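Type III secretion system effector protein ExoU (Pseudomonas fluorescens, PDB 4QMK) is a type III secreted toxin that probably acts as a patatin-like phospholipase at the host plasma membrane, reached through binding of phosphatidylinositol 4,5-bisphosphate. Local coordinates at residues K95-V100 with A239-N244; L113-D118 with Q194-H199. All blocks are in the same frame, centred on the assembly; numbering follows the deposited sequence.

Contact 1. Residues K95-V100 with A239-N244; sequences KGVKVV and AIKQLN
V99 and V100 pair with Q242 and L243 as neighbouring parallel strands in the mixed sheet of the patatin-like domain, strand 99-103 lying between 68-72 and 242-251. V100 takes part with both its polar backbone atoms: its N donates to Q242 O over 2.9 Å, and its O accepts from N244 N. Two residues before V100, K98 O accepts from Q242 N at 3.1 Å, so Q242 bonds to K98 and V100 in turn, as parallel strands do.

The tight side is that of V100 and L243, roofed by A110 of helix 107-114. Beta-branched V100 suits a strand, and its CG2 lies 3.8 Å from both CB and CG of K241, so aliphatic carbon fills the space beside the sheet. K241 is a buried lysine used as a tether: bends at chi2 (80°) and chi4 (64°) curl its chain back to the loop before strand 99-103, where NZ donates to V97 O at 2.6 Å and more weakly to K95 O. A further bond to P238 O helps satisfy the amino group.

The opposite face, with V99 and Q242, is looser and partly exposed, and the lysine K98 beside it is exposed. Here V99 CG1 meets N244 ND2, while OD1 of the same amide binds N261. A water bridges the two segments at this margin, donating to K98 O and accepting from Q242 NE2, each at 3.1 Å.

Contact 2. Residues L113-D118 with Q194-H199; sequences LASGMD and QSILAH
The hydroxyl of S195 donates to S115 O, with OG 2.6 Å from that oxygen, and so ties helix 183-201 to the turn that follows helix 107-114. OG does not come in the plane of the acceptor: it sits above the carbonyl group, 54° out of its plane. The torsion that places it there sets OG opposite the serine's own backbone N (chi1 169°), beside the carbonyl carbon. A small hydroxyl suits this site, since S115 CA and I196 CA are only 5.8 Å apart.

One turn further along, H199 makes the second polar link. Its NE2 gives a hydrogen to G116 O at 2.8 Å; the bond is bent, 137° at the hydrogen, and the oxygen lies near the ring edge but tilted from the ring plane. Two successive carbonyls are thus held by side chains spaced four residues apart on one helix.

G116 is the first residue to leave helical backbone angles, in a Schellman motif. Glycine, lacking a side chain, takes the positive phi easily and lets the H199 ring come close to its backbone. Aliphatic carbons close in around the same oxygens: I196 CG1 lies 3.9 Å from S115 O, and M117 CG approaches S195 OG. The hydroxyl of S115 turns back to A111 O, four residues earlier.

Beyond the turn, M117 packs on F122 and L125 of helix 119-127, whose N-cap is D118, while I196 leans on L233 of helix 227-236 and H199 touches the loop residues A239 and I240 leading into strand 242-251.

Overall arrangement
Both contacts belong to the patatin-like region, and their centres lie about 11 Å apart. Contact 1 is partly buried and joins two strands of the sheet through regular backbone bonding, with one buried lysine added. Contact 2 is buried but farther from the centre of the chain, about 21 Å against 11 Å; there, helix side chains grip the carbonyls of a turn. Strand 99-103 leads directly into helix 107-114, so one strand-to-helix unit serves both, and contact 2 is nested within the chain loop that contact 1 closes. They meet directly: K241 N probably bonds to A114 O, and A239 CB packs against H199 CE1.

Contact 1. Residues K95-V100 with A239-N244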
loop_
_atom_site.group_PDB
_atom_site.type_symbol
_atom_site.label_atom_id
_atom_site.label_comp_id
_atom_site.label_asym_id
_atom_site.label_seq_id
_atom_site.Cartn_x
_atom_site.Cartn_y
_atom_site.Cartn_z
ATOM N N LYS A 95 28.861 13.677 6.059
ATOM C CA LYS A 95 28.352 13.861 4.724
ATOM C C LYS A 95 28.201 12.523 4.014
ATOM O O LYS A 95 27.174 12.235 3.477
ATOM C CB LYS A 95 29.358 14.699 3.961
ATOM C CG LYS A 95 28.892 15.271 2.645
ATOM C CD LYS A 95 28.120 16.577 2.844
ATOM C CE LYS A 95 28.494 17.622 1.786
ATOM N NZ LYS A 95 28.532 17.087 0.398
ATOM N N GLY A 96 29.254 11.733 4.001
ATOM C CA GLY A 96 29.281 10.511 3.252
ATOM C C GLY A 96 28.556 9.333 3.866
ATOM O O GLY A 96 28.606 8.229 3.306
ATOM N N VAL A 97 27.940 9.525 5.039
ATOM C CA VAL A 97 27.098 8.512 5.592
ATOM C C VAL A 97 25.888 8.459 4.666
ATOM O O VAL A 97 25.375 9.458 4.301
ATOM C CB VAL A 97 26.652 8.844 7.042
ATOM C CG1 VAL A 97 25.595 7.869 7.484
ATOM C CG2 VAL A 97 27.828 8.788 8.008
ATOM N N LYS A 98 25.440 7.278 4.295
ATOM C CA LYS A 98 24.300 7.128 3.378
ATOM C C LYS A 98 23.031 6.586 4.027
ATOM O O LYS A 98 21.944 6.837 3.568
ATOM C CB LYS A 98 24.661 6.134 2.290
ATOM C CG LYS A 98 25.869 6.479 1.483
ATOM C CD LYS A 98 25.669 7.788 0.732
ATOM C CE LYS A 98 26.818 8.003 -0.239
ATOM N NZ LYS A 98 26.653 9.276 -0.950
ATOM N N VAL A 99 23.193 5.758 5.037
ATOM C CA VAL A 99 22.086 5.085 5.626
ATOM C C VAL A 99 22.308 5.107 7.114
ATOM O O VAL A 99 23.430 4.862 7.602
ATOM C CB VAL A 99 22.088 3.616 5.211
ATOM C CG1 VAL A 99 20.792 2.946 5.598
ATOM C CG2 VAL A 99 22.309 3.482 3.730
ATOM N N VAL A 100 21.264 5.396 7.851
ATOM C CA VAL A 100 21.380 5.368 9.278
ATOM C C VAL A 100 20.436 4.309 9.821
ATOM O O VAL A 100 19.256 4.317 9.492
ATOM C CB VAL A 100 21.032 6.728 9.878
ATOM C CG1 VAL A 100 21.217 6.682 11.394
ATOM C CG2 VAL A 100 21.908 7.775 9.246
ATOM N N ALA A 239 22.763 15.490 2.834
ATOM C CA ALA A 239 22.585 15.542 4.278
ATOM C C ALA A 239 21.421 14.648 4.794
ATOM O O ALA A 239 21.411 14.275 5.954
ATOM C CB ALA A 239 22.366 16.977 4.736
ATOM N N ILE A 240 20.437 14.361 3.944
ATOM C CA ILE A 240 19.335 13.496 4.305
ATOM C C ILE A 240 19.728 12.034 3.971
ATOM O O ILE A 240 20.243 11.744 2.890
ATOM C CB ILE A 240 18.068 13.798 3.512
ATOM C CG1 ILE A 240 17.740 15.295 3.455
ATOM C CG2 ILE A 240 16.903 13.043 4.119
ATOM C CD1 ILE A 240 17.540 15.938 4.804
ATOM N N LYS A 241 19.443 11.124 4.890
ATOM C CA LYS A 241 19.892 9.757 4.773
ATOM C C LYS A 241 18.768 8.751 4.692
ATOM O O LYS A 241 17.708 8.955 5.232
ATOM C CB LYS A 241 20.659 9.425 6.024
ATOM C CG LYS A 241 22.069 9.948 6.076
ATOM C CD LYS A 241 22.227 11.397 6.441
ATOM C CE LYS A 241 23.700 11.806 6.503
ATOM N NZ LYS A 241 24.429 11.718 5.203
ATOM N N GLN A 242 19.000 7.617 4.082
ATOM C CA GLN A 242 17.968 6.582 4.165
ATOM C C GLN A 242 17.944 6.100 5.590
ATOM O O GLN A 242 18.928 6.282 6.327
ATOM C CB GLN A 242 18.253 5.429 3.250
ATOM C CG GLN A 242 18.363 5.834 1.810
ATOM C CD GLN A 242 18.804 4.687 0.973
ATOM O OE1 GLN A 242 18.330 3.568 1.128
ATOM N NE2 GLN A 242 19.750 4.935 0.126
ATOM N N LEU A 243 16.847 5.477 5.984
ATOM C CA LEU A 243 16.691 5.095 7.383
ATOM C C LEU A 243 16.172 3.694 7.525
ATOM O O LEU A 243 15.258 3.310 6.789
ATOM C CB LEU A 243 15.725 6.055 8.059
ATOM C CG LEU A 243 15.286 5.756 9.506
ATOM C CD1 LEU A 243 16.463 5.880 10.450
ATOM C CD2 LEU A 243 14.209 6.725 9.914
ATOM N N ASN A 244 16.768 2.948 8.463
ATOM C CA ASN A 244 16.261 1.670 8.923
ATOM C C ASN A 244 15.993 1.777 10.378
ATOM O O ASN A 244 16.880 2.077 11.156
ATOM C CB ASN A 244 17.314 0.592 8.844
ATOM C CG ASN A 244 17.494 0.102 7.501
ATOM O OD1 ASN A 244 16.702 -0.657 7.018
ATOM N ND2 ASN A 244 18.511 0.557 6.861
HETATM O O HOH W 1 21.071 7.655 0.683
#

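Contact 2. Residues L113-D118 with Q194-H199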
loop_
_atom_site.group_PDB
_atom_site.type_symbol
_atom_site.label_atom_id
_atom_site.label_comp_id
_atom_site.label_asym_id
_atom_site.label_seq_id
_atom_site.Cartn_x
_atom_site.Cartn_y
_atom_site.Cartn_z
ATOM N N LEU A 113 18.721 11.973 12.909
ATOM C CA LEU A 113 19.913 12.121 12.043
ATOM C C LEU A 113 19.620 11.874 10.570
ATOM O O LEU A 113 20.111 12.579 9.745
ATOM C CB LEU A 113 21.059 11.229 12.501
ATOM C CG LEU A 113 21.660 11.561 13.865
ATOM C CD1 LEU A 113 22.655 10.527 14.360
ATOM C CD2 LEU A 113 22.341 12.897 13.791
ATOM N N ALA A 114 18.757 10.939 10.252
ATOM C CA ALA A 114 18.498 10.660 8.883
ATOM C C ALA A 114 17.825 11.833 8.225
ATOM O O ALA A 114 17.923 12.008 7.008
ATOM C CB ALA A 114 17.659 9.400 8.725
ATOM N N SER A 115 17.153 12.626 9.047
ATOM C CA SER A 115 16.439 13.811 8.622
ATOM C C SER A 115 17.341 14.984 8.375
ATOM O O SER A 115 16.889 16.061 7.948
ATOM C CB SER A 115 15.421 14.229 9.692
ATOM O OG SER A 115 14.382 13.274 9.757
ATOM N N GLY A 116 18.605 14.825 8.684
ATOM C CA GLY A 116 19.569 15.867 8.379
ATOM C C GLY A 116 19.870 16.819 9.509
ATOM O O GLY A 116 20.374 17.868 9.256
ATOM N N MET A 117 19.583 16.450 10.751
ATOM C CA MET A 117 19.959 17.291 11.864
ATOM C C MET A 117 21.463 17.282 12.002
ATOM O O MET A 117 22.056 16.219 12.072
ATOM C CB MET A 117 19.310 16.829 13.200
ATOM C CG MET A 117 17.847 17.189 13.321
ATOM S SD MET A 117 17.129 17.012 14.982
ATOM C CE MET A 117 18.431 17.672 15.989
ATOM N N ASP A 118 22.068 18.466 12.127
ATOM C CA ASP A 118 23.504 18.607 12.368
ATOM C C ASP A 118 23.857 18.361 13.858
ATOM O O ASP A 118 22.990 18.235 14.720
ATOM C CB ASP A 118 24.047 19.962 11.837
ATOM C CG ASP A 118 23.698 21.192 12.732
ATOM O OD1 ASP A 118 23.250 21.096 13.903
ATOM O OD2 ASP A 118 23.909 22.322 12.225
ATOM N N GLN A 194 10.821 20.003 10.117
ATOM C CA GLN A 194 11.519 21.280 10.122
ATOM C C GLN A 194 12.864 21.115 9.454
ATOM O O GLN A 194 13.141 21.758 8.436
ATOM C CB GLN A 194 11.589 21.796 11.548
ATOM C CG GLN A 194 12.718 22.728 11.937
ATOM C CD GLN A 194 12.514 23.246 13.358
ATOM O OE1 GLN A 194 11.800 22.634 14.172
ATOM N NE2 GLN A 194 13.121 24.386 13.660
ATOM N N SER A 195 13.642 20.161 9.962
ATOM C CA SER A 195 14.969 19.844 9.415
ATOM C C SER A 195 14.937 19.583 7.931
ATOM O O SER A 195 15.711 20.172 7.194
ATOM C CB SER A 195 15.531 18.634 10.115
ATOM O OG SER A 195 16.666 18.169 9.436
ATOM N N ILE A 196 14.014 18.737 7.489
ATOM C CA ILE A 196 13.899 18.408 6.069
ATOM C C ILE A 196 13.533 19.611 5.210
ATOM O O ILE A 196 14.134 19.857 4.161
ATOM C CB ILE A 196 12.846 17.332 5.839
ATOM C CG1 ILE A 196 13.396 15.973 6.224
ATOM C CG2 ILE A 196 12.431 17.283 4.381
ATOM C CD1 ILE A 196 12.357 14.876 6.247
ATOM N N LEU A 197 12.538 20.374 5.646
ATOM C CA LEU A 197 12.126 21.555 4.890
ATOM C C LEU A 197 13.289 22.520 4.714
ATOM O O LEU A 197 13.558 22.977 3.596
ATOM C CB LEU A 197 10.938 22.246 5.549
ATOM C CG LEU A 197 9.646 21.437 5.454
ATOM C CD1 LEU A 197 8.482 22.141 6.126
ATOM C CD2 LEU A 197 9.276 21.102 4.027
ATOM N N ALA A 198 13.970 22.827 5.814
ATOM C CA ALA A 198 15.129 23.700 5.776
ATOM C C ALA A 198 16.082 23.198 4.688
ATOM O O ALA A 198 16.486 23.951 3.812
ATOM C CB ALA A 198 15.818 23.730 7.137
ATOM N N HIS A 199 16.414 21.915 4.723
ATOM C CA HIS A 199 17.343 21.367 3.739
ATOM C C HIS A 199 16.793 21.504 2.336
ATOM O O HIS A 199 17.487 21.948 1.447
ATOM C CB HIS A 199 17.726 19.908 4.048
ATOM C CG HIS A 199 18.694 19.765 5.187
ATOM N ND1 HIS A 199 20.056 19.883 5.027
ATOM C CD2 HIS A 199 18.498 19.525 6.508
ATOM C CE1 HIS A 199 20.660 19.734 6.196
ATOM N NE2 HIS A 199 19.735 19.520 7.114
#